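PDB 5C86: kelch domain-containing protein, which probably oxidises alcohols at a single copper ion, as a fungal alcohol oxidase of the galactose oxidase and glyoxal oxidase family AA5, here without its metal. Local coordinates for residues Val189-Tyr201 / Pro211-Cys223. Residues are numbered along the deposited sequence; the frame is centred on the assembly and turned at random. Where two conformers were deposited one is given.
Sequences VLQAGPSKKMNWY and PAGLRGTDEDSMC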
ATOM      1  N   VAL A 189     -14.494   2.938  -7.856  1.00 15.43           N
ATOM      2  CA  VAL A 189     -13.401   2.037  -7.448  1.00 15.05           C
ATOM      3  C   VAL A 189     -13.182   1.067  -8.565  1.00 14.78           C
ATOM      4  O   VAL A 189     -14.121   0.348  -8.967  1.00 15.78           O
ATOM      5  CB  VAL A 189     -13.662   1.362  -6.127  1.00 13.53           C
ATOM      6  CG1 VAL A 189     -12.538   0.328  -5.843  1.00 14.38           C
ATOM      7  CG2 VAL A 189     -13.792   2.295  -4.974  1.00 15.00           C
ATOM      8  N   LEU A 190     -11.977   0.984  -9.115  1.00 12.82           N
ATOM      9  CA  LEU A 190     -11.645  -0.023 -10.026  1.00 13.10           C
ATOM     10  C   LEU A 190     -11.141  -1.254  -9.294  1.00 14.60           C
ATOM     11  O   LEU A 190     -10.159  -1.132  -8.525  1.00 13.98           O
ATOM     12  CB  LEU A 190     -10.586   0.399 -11.022  1.00 13.42           C
ATOM     13  CG  LEU A 190     -10.079  -0.642 -11.999  1.00 14.47           C
ATOM     14  CD1 LEU A 190     -11.226  -1.046 -12.914  1.00 15.18           C
ATOM     15  CD2 LEU A 190      -8.900  -0.172 -12.814  1.00 15.33           C
ATOM     16  N   GLN A 191     -11.751  -2.410  -9.538  1.00 12.84           N
ATOM     17  CA  GLN A 191     -11.110  -3.696  -9.177  1.00 13.03           C
ATOM     18  C   GLN A 191     -10.321  -4.185 -10.316  1.00 13.88           C
ATOM     19  O   GLN A 191     -10.838  -4.600 -11.344  1.00 14.51           O
ATOM     20  CB  GLN A 191     -12.167  -4.679  -8.728  1.00 12.00           C
ATOM     21  CG  GLN A 191     -11.721  -6.119  -8.662  1.00 12.42           C
ATOM     22  CD  GLN A 191     -12.084  -6.919  -9.888  1.00 14.38           C
ATOM     23  OE1 GLN A 191     -13.076  -6.633 -10.592  1.00 15.88           O
ATOM     24  NE2 GLN A 191     -11.221  -7.924 -10.219  1.00 15.85           N
ATOM     25  N   ALA A 192      -9.003  -3.997 -10.245  1.00 12.42           N
ATOM     26  CA  ALA A 192      -8.061  -4.258 -11.289  1.00 12.19           C
ATOM     27  C   ALA A 192      -7.589  -5.691 -11.431  1.00 13.37           C
ATOM     28  O   ALA A 192      -6.916  -6.047 -12.378  1.00 14.06           O
ATOM     29  CB  ALA A 192      -6.878  -3.269 -11.193  1.00 11.81           C
ATOM     30  N   GLY A 193      -8.008  -6.478 -10.460  1.00 11.62           N
ATOM     31  CA  GLY A 193      -7.565  -7.850 -10.330  1.00 12.79           C
ATOM     32  C   GLY A 193      -7.872  -8.298  -8.924  1.00 11.32           C
ATOM     33  O   GLY A 193      -8.559  -7.602  -8.206  1.00 12.08           O
ATOM     34  N   PRO A 194      -7.360  -9.460  -8.502  1.00 11.87           N
ATOM     35  CA  PRO A 194      -6.502 -10.378  -9.241  1.00 11.36           C
ATOM     36  C   PRO A 194      -7.154 -11.161 -10.347  1.00 11.37           C
ATOM     37  O   PRO A 194      -6.504 -11.645 -11.238  1.00 11.95           O
ATOM     38  CB  PRO A 194      -6.013 -11.385  -8.139  1.00 11.72           C
ATOM     39  CG  PRO A 194      -7.140 -11.342  -7.139  1.00 11.65           C
ATOM     40  CD  PRO A 194      -7.521  -9.880  -7.106  1.00 12.11           C
ATOM     41  N   SER A 195      -8.473 -11.312 -10.261  1.00 12.01           N
ATOM     42  CA  SER A 195      -9.168 -11.959 -11.417  1.00 12.52           C
ATOM     43  C   SER A 195      -8.755 -11.217 -12.690  1.00 13.80           C
ATOM     44  O   SER A 195      -8.602 -10.009 -12.704  1.00 14.28           O
ATOM     45  CB  SER A 195     -10.662 -11.772 -11.255  1.00 14.74           C
ATOM     46  OG  SER A 195     -11.353 -12.321 -12.380  1.00 16.93           O
ATOM     47  N   LYS A 196      -8.708 -11.936 -13.794  1.00 14.41           N
ATOM     48  CA  LYS A 196      -8.435 -11.370 -15.071  1.00 15.78           C
ATOM     49  C   LYS A 196      -9.590 -10.492 -15.540  1.00 15.50           C
ATOM     50  O   LYS A 196      -9.365  -9.644 -16.417  1.00 16.07           O
ATOM     51  CB  LYS A 196      -8.129 -12.466 -16.142  1.00 17.60           C
ATOM     52  CG  LYS A 196      -9.279 -13.369 -16.436  1.00 20.79           C
ATOM     53  CD  LYS A 196      -8.701 -14.588 -17.155  0.80 23.96           C
ATOM     54  CE  LYS A 196      -9.698 -15.628 -17.502  0.60 28.23           C
ATOM     55  NZ  LYS A 196      -8.882 -16.840 -17.900  0.55 29.98           N
ATOM     56  N   LYS A 197     -10.781 -10.654 -14.989  1.00 15.45           N
ATOM     57  CA  LYS A 197     -11.928  -9.791 -15.232  0.59 17.91           C
ATOM     58  C   LYS A 197     -11.902  -8.603 -14.284  1.00 16.26           C
ATOM     59  O   LYS A 197     -12.061  -8.778 -13.064  1.00 16.36           O
ATOM     60  CB  LYS A 197     -13.223 -10.549 -14.998  0.59 19.74           C
ATOM     61  CG  LYS A 197     -13.438 -11.589 -16.080  0.59 23.18           C
ATOM     62  CD  LYS A 197     -14.672 -12.425 -15.822  0.59 25.02           C
ATOM     63  CE  LYS A 197     -14.450 -13.576 -14.881  0.59 27.00           C
ATOM     64  NZ  LYS A 197     -15.579 -13.717 -13.901  0.59 30.14           N
ATOM     65  N   MET A 198     -11.650  -7.406 -14.842  1.00 15.37           N
ATOM     66  CA  MET A 198     -11.679  -6.168 -14.067  1.00 15.11           C
ATOM     67  C   MET A 198     -13.074  -5.556 -14.068  1.00 17.51           C
ATOM     68  O   MET A 198     -13.788  -5.690 -15.065  1.00 17.20           O
ATOM     69  CB  MET A 198     -10.696  -5.164 -14.661  1.00 15.21           C
ATOM     70  CG  MET A 198      -9.312  -5.748 -14.918  1.00 15.91           C
ATOM     71  SD  MET A 198      -8.056  -4.554 -15.395  1.00 17.55           S
ATOM     72  CE  MET A 198      -8.620  -4.045 -17.015  1.00 18.56           C
ATOM     73  N   ASN A 199     -13.422  -4.837 -13.032  1.00 15.53           N
ATOM     74  CA  ASN A 199     -14.789  -4.304 -12.839  1.00 16.73           C
ATOM     75  C   ASN A 199     -14.726  -2.956 -12.205  1.00 17.86           C
ATOM     76  O   ASN A 199     -13.971  -2.736 -11.237  1.00 17.06           O
ATOM     77  CB  ASN A 199     -15.569  -5.203 -11.969  1.00 16.71           C
ATOM     78  CG  ASN A 199     -15.876  -6.548 -12.643  1.00 19.80           C
ATOM     79  OD1 ASN A 199     -16.821  -6.636 -13.461  1.00 20.02           O
ATOM     80  ND2 ASN A 199     -15.069  -7.535 -12.409  1.00 17.47           N
ATOM     81  N   TRP A 200     -15.584  -2.055 -12.685  1.00 15.44           N
ATOM     82  CA  TRP A 200     -15.834  -0.844 -11.980  1.00 15.21           C
ATOM     83  C   TRP A 200     -16.923  -0.982 -10.956  1.00 17.50           C
ATOM     84  O   TRP A 200     -17.889  -1.676 -11.225  1.00 19.80           O
ATOM     85  CB  TRP A 200     -16.275   0.237 -12.983  1.00 14.46           C
ATOM     86  CG  TRP A 200     -15.262   0.742 -13.862  1.00 15.66           C
ATOM     87  CD1 TRP A 200     -15.078   0.460 -15.168  1.00 16.09           C
ATOM     88  CD2 TRP A 200     -14.213   1.678 -13.500  1.00 15.86           C
ATOM     89  NE1 TRP A 200     -14.022   1.172 -15.670  1.00 18.39           N
ATOM     90  CE2 TRP A 200     -13.482   1.916 -14.648  1.00 16.69           C
ATOM     91  CE3 TRP A 200     -13.853   2.330 -12.317  1.00 16.30           C
ATOM     92  CZ2 TRP A 200     -12.352   2.740 -14.665  1.00 17.96           C
ATOM     93  CZ3 TRP A 200     -12.728   3.187 -12.366  1.00 16.01           C
ATOM     94  CH2 TRP A 200     -12.031   3.370 -13.529  1.00 16.67           C
ATOM     95  N   TYR A 201     -16.750  -0.355  -9.789  1.00 15.89           N
ATOM     96  CA  TYR A 201     -17.732  -0.225  -8.747  1.00 16.34           C
ATOM     97  C   TYR A 201     -17.955   1.240  -8.482  1.00 20.46           C
ATOM     98  O   TYR A 201     -17.028   2.080  -8.595  1.00 18.65           O
ATOM     99  CB  TYR A 201     -17.320  -0.879  -7.460  1.00 17.96           C
ATOM    100  CG  TYR A 201     -17.274  -2.397  -7.544  1.00 18.13           C
ATOM    101  CD1 TYR A 201     -18.405  -3.129  -7.246  1.00 19.86           C
ATOM    102  CD2 TYR A 201     -16.137  -3.095  -7.935  1.00 16.51           C
ATOM    103  CE1 TYR A 201     -18.398  -4.520  -7.330  1.00 19.09           C
ATOM    104  CE2 TYR A 201     -16.131  -4.467  -8.022  1.00 17.84           C
ATOM    105  CZ  TYR A 201     -17.275  -5.190  -7.736  1.00 18.80           C
ATOM    106  OH  TYR A 201     -17.322  -6.582  -7.770  1.00 17.39           O
ATOM    107  N   PRO A 211     -18.463  -4.066 -16.055  1.00 21.34           N
ATOM    108  CA  PRO A 211     -17.171  -4.559 -16.506  1.00 21.74           C
ATOM    109  C   PRO A 211     -16.212  -3.479 -17.029  1.00 22.33           C
ATOM    110  O   PRO A 211     -16.606  -2.498 -17.664  1.00 21.30           O
ATOM    111  CB  PRO A 211     -17.515  -5.574 -17.587  1.00 23.44           C
ATOM    112  CG  PRO A 211     -18.897  -6.040 -17.241  1.00 24.99           C
ATOM    113  CD  PRO A 211     -19.584  -4.811 -16.691  1.00 23.67           C
ATOM    114  N   ALA A 212     -14.932  -3.640 -16.694  1.00 20.55           N
ATOM    115  CA  ALA A 212     -13.877  -2.722 -17.106  1.00 20.27           C
ATOM    116  C   ALA A 212     -12.980  -3.378 -18.150  1.00 21.05           C
ATOM    117  O   ALA A 212     -12.022  -2.779 -18.608  1.00 21.63           O
ATOM    118  CB  ALA A 212     -13.041  -2.336 -15.838  1.00 19.12           C
ATOM    119  N   GLY A 213     -13.313  -4.590 -18.579  1.00 21.62           N
ATOM    120  CA  GLY A 213     -12.548  -5.302 -19.533  1.00 21.95           C
ATOM    121  C   GLY A 213     -11.694  -6.378 -18.855  1.00 18.83           C
ATOM    122  O   GLY A 213     -11.609  -6.422 -17.595  1.00 19.98           O
ATOM    123  N   LEU A 214     -11.131  -7.222 -19.657  1.00 18.88           N
ATOM    124  CA  LEU A 214     -10.081  -8.147 -19.260  1.00 18.38           C
ATOM    125  C   LEU A 214      -8.771  -7.438 -19.084  1.00 17.96           C
ATOM    126  O   LEU A 214      -8.424  -6.474 -19.805  1.00 17.76           O
ATOM    127  CB  LEU A 214      -9.863  -9.245 -20.267  1.00 20.41           C
ATOM    128  CG  LEU A 214     -11.022 -10.210 -20.432  1.00 23.55           C
ATOM    129  CD1 LEU A 214     -10.767 -11.118 -21.630  1.00 28.51           C
ATOM    130  CD2 LEU A 214     -11.208 -11.036 -19.177  1.00 24.38           C
ATOM    131  N   ARG A 215      -7.947  -7.974 -18.167  1.00 16.68           N
ATOM    132  CA  ARG A 215      -6.596  -7.492 -18.019  1.00 15.49           C
ATOM    133  C   ARG A 215      -5.699  -8.067 -19.108  1.00 16.72           C
ATOM    134  O   ARG A 215      -4.908  -8.979 -18.927  1.00 17.80           O
ATOM    135  CB  ARG A 215      -6.050  -7.782 -16.595  1.00 14.83           C
ATOM    136  CG  ARG A 215      -4.731  -7.100 -16.309  1.00 15.52           C
ATOM    137  CD  ARG A 215      -4.228  -7.186 -14.842  1.00 13.90           C
ATOM    138  NE  ARG A 215      -4.175  -8.569 -14.406  1.00 14.41           N
ATOM    139  CZ  ARG A 215      -5.170  -9.228 -13.810  1.00 12.67           C
ATOM    140  NH1 ARG A 215      -6.197  -8.625 -13.295  1.00 13.50           N
ATOM    141  NH2 ARG A 215      -5.073 -10.546 -13.669  1.00 13.37           N
ATOM    142  N   GLY A 216      -5.884  -7.546 -20.317  1.00 17.04           N
ATOM    143  CA  GLY A 216      -5.143  -8.097 -21.466  1.00 18.77           C
ATOM    144  C   GLY A 216      -5.340  -9.576 -21.649  1.00 17.57           C
ATOM    145  O   GLY A 216      -6.460 -10.037 -21.533  1.00 21.27           O
ATOM    146  N   THR A 217      -4.260 -10.302 -21.918  1.00 18.78           N
ATOM    147  CA  THR A 217      -4.321 -11.745 -21.961  1.00 21.79           C
ATOM    148  C   THR A 217      -3.813 -12.363 -20.665  1.00 19.84           C
ATOM    149  O   THR A 217      -3.476 -13.514 -20.622  1.00 21.65           O
ATOM    150  CB  THR A 217      -3.416 -12.304 -23.084  1.00 24.27           C
ATOM    151  OG1 THR A 217      -2.065 -11.806 -22.888  1.00 24.88           O
ATOM    152  CG2 THR A 217      -4.026 -11.861 -24.402  1.00 27.77           C
ATOM    153  N   ASP A 218      -3.749 -11.583 -19.582  1.00 19.37           N
ATOM    154  CA  ASP A 218      -3.308 -12.170 -18.286  1.00 18.03           C
ATOM    155  C   ASP A 218      -4.286 -13.200 -17.780  1.00 16.58           C
ATOM    156  O   ASP A 218      -5.518 -13.227 -18.127  1.00 17.96           O
ATOM    157  CB  ASP A 218      -3.165 -11.035 -17.245  1.00 17.75           C
ATOM    158  CG  ASP A 218      -2.227 -11.364 -16.086  1.00 17.39           C
ATOM    159  OD1 ASP A 218      -1.415 -12.316 -16.209  1.00 18.58           O
ATOM    160  OD2 ASP A 218      -2.305 -10.609 -15.041  1.00 16.16           O
ATOM    161  N   GLU A 219      -3.741 -14.087 -16.978  1.00 17.09           N
ATOM    162  CA  GLU A 219      -4.536 -15.052 -16.221  1.00 17.91           C
ATOM    163  C   GLU A 219      -4.915 -14.463 -14.841  1.00 15.67           C
ATOM    164  O   GLU A 219      -4.392 -13.449 -14.408  1.00 15.90           O
ATOM    165  CB  GLU A 219      -3.790 -16.393 -16.038  1.00 21.42           C
ATOM    166  CG  GLU A 219      -3.411 -17.200 -17.298  0.70 24.23           C
ATOM    167  CD  GLU A 219      -4.559 -17.407 -18.267  0.55 27.03           C
ATOM    168  OE1 GLU A 219      -5.752 -17.533 -17.861  0.50 28.66           O
ATOM    169  OE2 GLU A 219      -4.265 -17.431 -19.476  0.40 32.99           O
ATOM    170  N   ASP A 220      -5.789 -15.131 -14.139  1.00 14.50           N
ATOM    171  CA  ASP A 220      -6.069 -14.792 -12.760  1.00 14.78           C
ATOM    172  C   ASP A 220      -4.725 -14.799 -11.961  1.00 14.44           C
ATOM    173  O   ASP A 220      -3.818 -15.627 -12.197  1.00 12.93           O
ATOM    174  CB  ASP A 220      -6.936 -15.845 -12.144  1.00 15.73           C
ATOM    175  CG  ASP A 220      -8.371 -15.808 -12.656  1.00 16.76           C
ATOM    176  OD1 ASP A 220      -8.834 -14.829 -13.281  1.00 17.93           O
ATOM    177  OD2 ASP A 220      -9.111 -16.771 -12.315  1.00 18.57           O
ATOM    178  N   SER A 221      -4.584 -13.802 -11.039  1.00 12.59           N
ATOM    179  CA  SER A 221      -3.263 -13.474 -10.498  1.00 12.60           C
ATOM    180  C   SER A 221      -3.393 -13.138  -9.015  1.00 11.02           C
ATOM    181  O   SER A 221      -2.966 -12.085  -8.547  1.00 11.27           O
ATOM    182  CB  SER A 221      -2.733 -12.233 -11.235  1.00 13.30           C
ATOM    183  OG  SER A 221      -2.392 -12.514 -12.579  1.00 12.75           O
ATOM    184  N   MET A 222      -3.808 -14.127  -8.229  1.00 11.24           N
ATOM    185  CA  MET A 222      -3.978 -13.939  -6.812  1.00 10.96           C
ATOM    186  C   MET A 222      -2.628 -13.640  -6.181  1.00 11.39           C
ATOM    187  O   MET A 222      -1.659 -14.320  -6.495  1.00 11.84           O
ATOM    188  CB  MET A 222      -4.552 -15.188  -6.185  1.00 12.63           C
ATOM    189  CG  MET A 222      -4.767 -15.097  -4.662  1.00 12.93           C
ATOM    190  SD  MET A 222      -5.829 -13.761  -4.083  1.00 13.73           S
ATOM    191  CE  MET A 222      -7.424 -14.278  -4.663  1.00 14.41           C
ATOM    192  N   CYS A 223      -2.603 -12.620  -5.326  1.00 11.52           N
ATOM    193  CA  CYS A 223      -1.399 -12.171  -4.628  1.00 12.26           C
ATOM    194  C   CYS A 223      -0.301 -11.784  -5.569  1.00 13.06           C
ATOM    195  O   CYS A 223       0.883 -11.881  -5.242  1.00 13.06           O
ATOM    196  CB  CYS A 223      -0.934 -13.162  -3.574  1.00 13.09           C
ATOM    197  SG  CYS A 223      -2.253 -13.372  -2.301  1.00 15.88           S
TER
HETATM  198  O   HOH W   1     -11.512 -14.944 -13.488  1.00 25.44           O
HETATM  199  O   HOH W   2     -14.443  -7.451 -17.110  1.00 22.76           O
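R215 carries its guanidinium into the 192–196 loop, where three backbone carbonyls collect round its edge. NH1 gives its two protons to A192 O and S195 O, each at 2.8 Å, while NH2 reaches P194 O at 3.0 Å. Arginine suits the place because one planar cation can donate to several carbonyls of a loop at once. Its chain leaves the backbone with CG opposite N (chi1 -170°) and then bends at chi3 (54°), which brings the head to the carbonyls of A192, P194 and S195. D218 fixes the rotation of that head: OD2, in the guanidinium plane, accepts side-on from NE at 2.8 Å and from NH2 as well. P194 follows a cis peptide bond. Its carbonyl O accepts from R215 NH2 and S221 N, which come in from opposite faces of its plane, and its CG rests beside M222 CE.

Beside this, K196 N meets D220 OD1 on the anti side of the carboxylate, 2.9 Å away and nearly straight (166°). A water bridges the same oxygen to S195 OG, and Q170 N donates to OD2. The extended K196 chain passes D220 to a weak salt bridge between NZ and E219 OE1.

Strands 197–201 and 211–214, third and outermost in one four-stranded propeller blade, pair antiparallel. A212 is small enough for its CB to sit 3.5 Å from W200 CD1, with L190 and M198 also against it; L190 CD1 lies over the centre of one face of the indole, whose NE1 bonds to Q264 O. M198 crosses R215 at about a right angle, SD against CB.

The cation, its carboxylate and the carbonyls thus satisfy one another inside the protein, so the chain leaving the blade at L214 is tied back to the 192–196 loop on its way to M222, whose side chain lies about 7 Å from that of Y120, a copper ligand in the metal-bound protein.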